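Local coordinates for solute-binding periplasmic protein of iron/siderophore ABC transporter (PDB 6B2Y) that probably binds chelated iron in the periplasm of Yersinia pestis and delivers it to an ABC transporter of the iron/siderophore uptake type, at residues E190-I193 against N194-Q197; Q344-A347 against K348-P352. All blocks are in the same frame, centred on the assembly; numbering follows the deposited sequence.

How the contacts relate
Contacts 1 and 2 are both local contacts within a helix, in one chain of a periplasmic binding protein crystallised without its chelated metal. Contact 1 lies on helix 186-207, the long helix that in this family typically runs between the two lobes, and contact 2 closes helix 340-350. Their centres are 21 Å apart and their nearest atoms about 7 Å, without touching. The two helices nevertheless pack together: Tyr196 of contact 1 meets Val340 and Ile343, while Gln344 and Ala347 of contact 2 meet Val203. Bound sodium ions are about 10 Å from the Tyr192 side chain and about 12 Å from that of Phe350.

Contact 1. Residues E190-I193 against N194-Q197; sequences ENYI and NFYQ
Across residues 190-197 the backbone is regular alpha-helix, its i to i+4 hydrogen bonds running from Asn194 N to Glu190 O through to Gln197 N and Ile193 O, with Tyr196 N to Tyr192 O at 2.8 Å. This is one stretch of helix 186-207, the long interlobe helix expected of a periplasmic binding protein of this type, and its two sides differ sharply. The inward side carries three aromatic rings, Tyr192 and Tyr196 buried and Phe195 still partly exposed. Tyr192 CG stands anti to the backbone N (chi1 -171°), which sends the ring along the helix toward the next turn, where Tyr192 CE1 comes 3.9 Å from Phe195 CD2. Those two rings meet obliquely, with centroids 5.9 Å apart and planes at 42°. At the CE2 half of its ring, Tyr192 CE2 lies 3.8 Å from Tyr196 CD2, again obliquely. Both phenol hydroxyls are hydrogen-bonded beyond the helix, Tyr192 OH with Pro337 O and Tyr196 OH with Asn339 OD1, while Phe195 packs on Thr363 and Ser366 of helix 360-371. On the exposed side, Glu190 and Asn194 run side by side, their carboxylate and amide planes nearly perpendicular at 88°. Asn191 OD1 accepts from Gln187 NE2, one turn earlier, and from a water at 3.0 Å that itself accepts from Asn194 ND2 at 2.9 Å.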
ATOM      1  N   GLU A 190     -13.007   7.699  11.989  1.00 20.30           N
ATOM      2  CA  GLU A 190     -14.220   6.893  12.065  1.00 22.27           C
ATOM      3  C   GLU A 190     -14.929   6.822  10.719  1.00 19.55           C
ATOM      4  O   GLU A 190     -15.404   5.754  10.317  1.00 21.10           O
ATOM      5  CB  GLU A 190     -15.157   7.447  13.145  1.00 22.76           C
ATOM      6  CG  GLU A 190     -16.440   6.641  13.261  1.00 24.75           C
ATOM      7  CD  GLU A 190     -17.249   6.969  14.505  1.00 28.29           C
ATOM      8  OE1 GLU A 190     -16.675   7.445  15.502  1.00 27.81           O
ATOM      9  OE2 GLU A 190     -18.471   6.733  14.476  1.00 32.85           O
ATOM     10  N   ASN A 191     -15.017   7.951   9.998  1.00 18.53           N
ATOM     11  CA  ASN A 191     -15.631   7.923   8.673  1.00 19.13           C
ATOM     12  C   ASN A 191     -14.896   6.956   7.757  1.00 20.76           C
ATOM     13  O   ASN A 191     -15.524   6.163   7.041  1.00 18.89           O
ATOM     14  CB  ASN A 191     -15.644   9.332   8.056  1.00 23.93           C
ATOM     15  CG  ASN A 191     -16.555  10.291   8.801  1.00 29.94           C
ATOM     16  OD1 ASN A 191     -17.429   9.862   9.571  1.00 28.00           O
ATOM     17  ND2 ASN A 191     -16.348  11.595   8.597  1.00 27.89           N
ATOM     18  N   TYR A 192     -13.560   6.976   7.781  1.00 19.30           N
ATOM     19  CA  TYR A 192     -12.839   6.071   6.896  1.00 18.60           C
ATOM     20  C   TYR A 192     -12.990   4.609   7.340  1.00 17.27           C
ATOM     21  O   TYR A 192     -13.154   3.715   6.499  1.00 20.82           O
ATOM     22  CB  TYR A 192     -11.360   6.460   6.781  1.00 19.80           C
ATOM     23  CG  TYR A 192     -10.729   5.634   5.691  1.00 18.70           C
ATOM     24  CD1 TYR A 192     -10.950   5.932   4.349  1.00 19.32           C
ATOM     25  CD2 TYR A 192     -10.006   4.477   5.997  1.00 16.95           C
ATOM     26  CE1 TYR A 192     -10.425   5.151   3.352  1.00 19.84           C
ATOM     27  CE2 TYR A 192      -9.479   3.683   5.002  1.00 17.69           C
ATOM     28  CZ  TYR A 192      -9.689   4.016   3.684  1.00 19.00           C
ATOM     29  OH  TYR A 192      -9.169   3.228   2.692  1.00 18.48           O
ATOM     30  N   ILE A 193     -12.971   4.349   8.653  1.00 15.94           N
ATOM     31  CA  ILE A 193     -13.101   2.973   9.146  1.00 18.49           C
ATOM     32  C   ILE A 193     -14.407   2.362   8.667  1.00 19.17           C
ATOM     33  O   ILE A 193     -14.446   1.214   8.202  1.00 19.02           O
ATOM     34  CB  ILE A 193     -12.993   2.945  10.679  1.00 19.07           C
ATOM     35  CG1 ILE A 193     -11.539   3.117  11.109  1.00 16.02           C
ATOM     36  CG2 ILE A 193     -13.611   1.666  11.265  1.00 17.18           C
ATOM     37  CD1 ILE A 193     -11.418   3.727  12.517  1.00 18.44           C
ATOM     38  N   ASN A 194     -15.492   3.130   8.760  1.00 18.21           N
ATOM     39  CA  ASN A 194     -16.788   2.668   8.276  1.00 20.65           C
ATOM     40  C   ASN A 194     -16.775   2.445   6.766  1.00 20.15           C
ATOM     41  O   ASN A 194     -17.305   1.443   6.284  1.00 21.88           O
ATOM     42  CB  ASN A 194     -17.869   3.678   8.675  1.00 19.15           C
ATOM     43  CG  ASN A 194     -18.283   3.533  10.130  1.00 24.73           C
ATOM     44  OD1 ASN A 194     -18.105   2.475  10.707  1.00 24.03           O
ATOM     45  ND2 ASN A 194     -18.828   4.589  10.724  1.00 29.38           N
ATOM     46  N   PHE A 195     -16.173   3.371   6.000  1.00 18.48           N
ATOM     47  CA  PHE A 195     -16.106   3.201   4.545  1.00 19.87           C
ATOM     48  C   PHE A 195     -15.302   1.965   4.169  1.00 18.92           C
ATOM     49  O   PHE A 195     -15.679   1.202   3.274  1.00 17.26           O
ATOM     50  CB  PHE A 195     -15.498   4.457   3.909  1.00 17.05           C
ATOM     51  CG  PHE A 195     -15.137   4.299   2.448  1.00 19.40           C
ATOM     52  CD1 PHE A 195     -16.086   4.526   1.458  1.00 25.77           C
ATOM     53  CD2 PHE A 195     -13.850   3.937   2.068  1.00 19.77           C
ATOM     54  CE1 PHE A 195     -15.750   4.391   0.099  1.00 26.87           C
ATOM     55  CE2 PHE A 195     -13.509   3.802   0.730  1.00 26.75           C
ATOM     56  CZ  PHE A 195     -14.462   4.031  -0.262  1.00 26.88           C
ATOM     57  N   TYR A 196     -14.191   1.745   4.853  1.00 19.57           N
ATOM     58  CA  TYR A 196     -13.351   0.594   4.552  1.00 19.38           C
ATOM     59  C   TYR A 196     -14.062  -0.713   4.899  1.00 18.40           C
ATOM     60  O   TYR A 196     -14.119  -1.641   4.082  1.00 18.92           O
ATOM     61  CB  TYR A 196     -12.052   0.738   5.338  1.00 16.87           C
ATOM     62  CG  TYR A 196     -11.012  -0.333   5.136  1.00 19.25           C
ATOM     63  CD1 TYR A 196     -11.124  -1.577   5.779  1.00 19.71           C
ATOM     64  CD2 TYR A 196      -9.887  -0.089   4.360  1.00 15.92           C
ATOM     65  CE1 TYR A 196     -10.166  -2.548   5.626  1.00 18.82           C
ATOM     66  CE2 TYR A 196      -8.924  -1.053   4.199  1.00 20.08           C
ATOM     67  CZ  TYR A 196      -9.062  -2.279   4.836  1.00 18.98           C
ATOM     68  OH  TYR A 196      -8.105  -3.249   4.690  1.00 18.30           O
ATOM     69  N   GLN A 197     -14.604  -0.805   6.118  1.00 20.47           N
ATOM     70  CA  GLN A 197     -15.248  -2.045   6.531  1.00 19.01           C
ATOM     71  C   GLN A 197     -16.438  -2.373   5.636  1.00 19.87           C
ATOM     72  O   GLN A 197     -16.633  -3.533   5.260  1.00 22.10           O
ATOM     73  CB  GLN A 197     -15.688  -1.960   7.991  1.00 21.08           C
ATOM     74  CG  GLN A 197     -16.121  -3.319   8.530  1.00 22.58           C
ATOM     75  CD  GLN A 197     -14.950  -4.282   8.680  1.00 27.61           C
ATOM     76  OE1 GLN A 197     -14.155  -4.164   9.615  1.00 25.34           O
ATOM     77  NE2 GLN A 197     -14.820  -5.217   7.743  1.00 24.89           N
TER
HETATM   78  O   HOH W   1     -18.998   7.426  10.253  1.00 34.07           O

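Contact 2. Residues Q344-A347 against K348-P352; sequences QSFA and KWFYP
Phe346 meets both Trp349 and Phe350, one turn further along helix 340-350. Phe346 CD1 lies 3.6 Å from Trp349 CZ3. The phenyl ring and the six-membered ring of the indole are nearly parallel, 27° apart, but slid so far that they barely overlap. Toward Phe350 it is the Phe346 methylene that makes the contact: CB sits over the face of the Phe350 ring in a CH-pi interaction, 4.3 Å from the centroid. The same ring also receives a backbone oxygen, Phe346 O, 3.0 Å above its plane and displaced toward the rim. Trp349 repeats this one residue earlier, with Ser345 O only 3.2 Å from its CG. Both rings are folded back over the preceding turn because CG lies beside the backbone N, at chi1 -64° in Trp349 and -61° in Phe350. The carbonyls under the rings remain engaged in the helix, Ser345 O accepting from Trp349 N and Phe346 O from Phe350 N.

Phe346, Trp349 and Phe350 thus form a buried aromatic cluster that seats the helix on the mixed sheet of the C-terminal lobe: Phe346 and Phe350 press on Ile277 of strand 275-280, and Trp349 stacks on Tyr327 and touches Trp381. Packing is looser toward Lys348, which is partly exposed; only its CB stays close to the preceding turn, 3.5 Å from Gln344 O, while the chain runs out straight as far as CE and then turns at its last torsion, taking NZ to Leu358 O and Phe355 O. Past Phe350 the helix ends. Tyr351 is the first residue to leave helical angles, yet its N still bonds to Ala347 O at 2.9 Å, and its hydroxyl is hydrogen-bonded with Gly247 O.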
ATOM      1  N   GLN A 344     -10.738  -5.763  -3.240  1.00 21.60           N
ATOM      2  CA  GLN A 344     -11.870  -5.849  -4.160  1.00 20.65           C
ATOM      3  C   GLN A 344     -11.419  -6.301  -5.542  1.00 23.74           C
ATOM      4  O   GLN A 344     -12.102  -7.109  -6.190  1.00 21.67           O
ATOM      5  CB  GLN A 344     -12.593  -4.505  -4.249  1.00 21.34           C
ATOM      6  CG  GLN A 344     -13.404  -4.136  -3.019  1.00 20.00           C
ATOM      7  CD  GLN A 344     -14.247  -2.902  -3.251  1.00 19.19           C
ATOM      8  OE1 GLN A 344     -14.084  -2.202  -4.258  1.00 24.80           O
ATOM      9  NE2 GLN A 344     -15.143  -2.624  -2.337  1.00 19.84           N
ATOM     10  N   SER A 345     -10.277  -5.791  -6.014  1.00 21.89           N
ATOM     11  CA  SER A 345      -9.776  -6.205  -7.325  1.00 21.98           C
ATOM     12  C   SER A 345      -9.423  -7.689  -7.337  1.00 24.63           C
ATOM     13  O   SER A 345      -9.761  -8.405  -8.289  1.00 26.44           O
ATOM     14  CB  SER A 345      -8.554  -5.368  -7.719  1.00 23.00           C
ATOM     15  OG  SER A 345      -8.942  -4.057  -8.082  1.00 27.00           O
ATOM     16  N   PHE A 346      -8.749  -8.174  -6.287  1.00 22.15           N
ATOM     17  CA  PHE A 346      -8.449  -9.603  -6.198  1.00 19.20           C
ATOM     18  C   PHE A 346      -9.724 -10.432  -6.276  1.00 23.58           C
ATOM     19  O   PHE A 346      -9.801 -11.410  -7.032  1.00 23.88           O
ATOM     20  CB  PHE A 346      -7.713  -9.933  -4.896  1.00 20.14           C
ATOM     21  CG  PHE A 346      -6.283  -9.483  -4.860  1.00 18.23           C
ATOM     22  CD1 PHE A 346      -5.795  -8.578  -5.806  1.00 23.76           C
ATOM     23  CD2 PHE A 346      -5.431  -9.938  -3.872  1.00 18.45           C
ATOM     24  CE1 PHE A 346      -4.483  -8.157  -5.759  1.00 20.84           C
ATOM     25  CE2 PHE A 346      -4.120  -9.515  -3.808  1.00 23.26           C
ATOM     26  CZ  PHE A 346      -3.635  -8.620  -4.778  1.00 19.78           C
ATOM     27  N   ALA A 347     -10.723 -10.070  -5.473  1.00 20.28           N
ATOM     28  CA  ALA A 347     -11.957 -10.852  -5.409  1.00 24.71           C
ATOM     29  C   ALA A 347     -12.648 -10.902  -6.765  1.00 25.42           C
ATOM     30  O   ALA A 347     -13.121 -11.963  -7.195  1.00 26.01           O
ATOM     31  CB  ALA A 347     -12.894 -10.256  -4.366  1.00 24.82           C
ATOM     32  N   LYS A 348     -12.721  -9.762  -7.444  1.00 26.47           N
ATOM     33  CA  LYS A 348     -13.379  -9.714  -8.748  1.00 31.32           C
ATOM     34  C   LYS A 348     -12.631 -10.552  -9.777  1.00 28.83           C
ATOM     35  O   LYS A 348     -13.252 -11.153 -10.664  1.00 32.58           O
ATOM     36  CB  LYS A 348     -13.512  -8.261  -9.208  1.00 29.84           C
ATOM     37  CG  LYS A 348     -14.521  -8.033 -10.331  1.00 33.32           C
ATOM     38  CD  LYS A 348     -14.549  -6.580 -10.753  1.00 37.40           C
ATOM     39  CE  LYS A 348     -15.414  -6.378 -11.986  1.00 33.02           C
ATOM     40  NZ  LYS A 348     -16.866  -6.460 -11.671  1.00 32.69           N
ATOM     41  N   TRP A 349     -11.293 -10.580  -9.707  1.00 26.46           N
ATOM     42  CA  TRP A 349     -10.533 -11.468 -10.581  1.00 26.47           C
ATOM     43  C   TRP A 349     -10.792 -12.933 -10.250  1.00 29.62           C
ATOM     44  O   TRP A 349     -10.947 -13.759 -11.159  1.00 29.00           O
ATOM     45  CB  TRP A 349      -9.038 -11.192 -10.477  1.00 26.81           C
ATOM     46  CG  TRP A 349      -8.618  -9.837 -10.930  1.00 27.74           C
ATOM     47  CD1 TRP A 349      -9.243  -9.039 -11.844  1.00 31.10           C
ATOM     48  CD2 TRP A 349      -7.453  -9.121 -10.494  1.00 26.42           C
ATOM     49  NE1 TRP A 349      -8.540  -7.858 -11.999  1.00 31.47           N
ATOM     50  CE2 TRP A 349      -7.434  -7.892 -11.189  1.00 28.30           C
ATOM     51  CE3 TRP A 349      -6.427  -9.401  -9.587  1.00 23.95           C
ATOM     52  CZ2 TRP A 349      -6.434  -6.943 -10.995  1.00 28.06           C
ATOM     53  CZ3 TRP A 349      -5.430  -8.461  -9.400  1.00 24.72           C
ATOM     54  CH2 TRP A 349      -5.440  -7.248 -10.101  1.00 23.40           C
ATOM     55  N   PHE A 350     -10.839 -13.273  -8.950  1.00 22.83           N
ATOM     56  CA  PHE A 350     -10.938 -14.674  -8.550  1.00 22.55           C
ATOM     57  C   PHE A 350     -12.309 -15.238  -8.876  1.00 21.87           C
ATOM     58  O   PHE A 350     -12.435 -16.419  -9.218  1.00 28.32           O
ATOM     59  CB  PHE A 350     -10.684 -14.847  -7.043  1.00 22.74           C
ATOM     60  CG  PHE A 350      -9.312 -14.413  -6.568  1.00 25.63           C
ATOM     61  CD1 PHE A 350      -8.300 -14.065  -7.459  1.00 24.99           C
ATOM     62  CD2 PHE A 350      -9.040 -14.357  -5.201  1.00 22.43           C
ATOM     63  CE1 PHE A 350      -7.054 -13.658  -7.000  1.00 26.16           C
ATOM     64  CE2 PHE A 350      -7.794 -13.961  -4.731  1.00 23.64           C
ATOM     65  CZ  PHE A 350      -6.800 -13.602  -5.633  1.00 22.28           C
ATOM     66  N   TYR A 351     -13.354 -14.434  -8.708  1.00 25.81           N
ATOM     67  CA  TYR A 351     -14.738 -14.876  -8.893  1.00 28.70           C
ATOM     68  C   TYR A 351     -15.467 -13.843  -9.737  1.00 29.54           C
ATOM     69  O   TYR A 351     -16.288 -13.071  -9.228  1.00 26.43           O
ATOM     70  CB  TYR A 351     -15.421 -15.086  -7.539  1.00 28.72           C
ATOM     71  CG  TYR A 351     -14.678 -16.047  -6.634  1.00 27.04           C
ATOM     72  CD1 TYR A 351     -14.843 -17.422  -6.758  1.00 26.12           C
ATOM     73  CD2 TYR A 351     -13.813 -15.582  -5.645  1.00 23.82           C
ATOM     74  CE1 TYR A 351     -14.164 -18.301  -5.949  1.00 27.56           C
ATOM     75  CE2 TYR A 351     -13.131 -16.464  -4.818  1.00 24.45           C
ATOM     76  CZ  TYR A 351     -13.324 -17.828  -4.961  1.00 25.12           C
ATOM     77  OH  TYR A 351     -12.659 -18.727  -4.156  1.00 24.82           O
ATOM     78  N   PRO A 352     -15.179 -13.802 -11.045  1.00 27.78           N
ATOM     79  CA  PRO A 352     -15.774 -12.753 -11.894  1.00 32.19           C
ATOM     80  C   PRO A 352     -17.291 -12.767 -11.895  1.00 33.40           C
ATOM     81  O   PRO A 352     -17.923 -11.707 -11.835  1.00 29.83           O
ATOM     82  CB  PRO A 352     -15.213 -13.068 -13.291  1.00 34.19           C
ATOM     83  CG  PRO A 352     -14.075 -14.010 -13.077  1.00 33.62           C
ATOM     84  CD  PRO A 352     -14.358 -14.752 -11.808  1.00 30.77           C
TER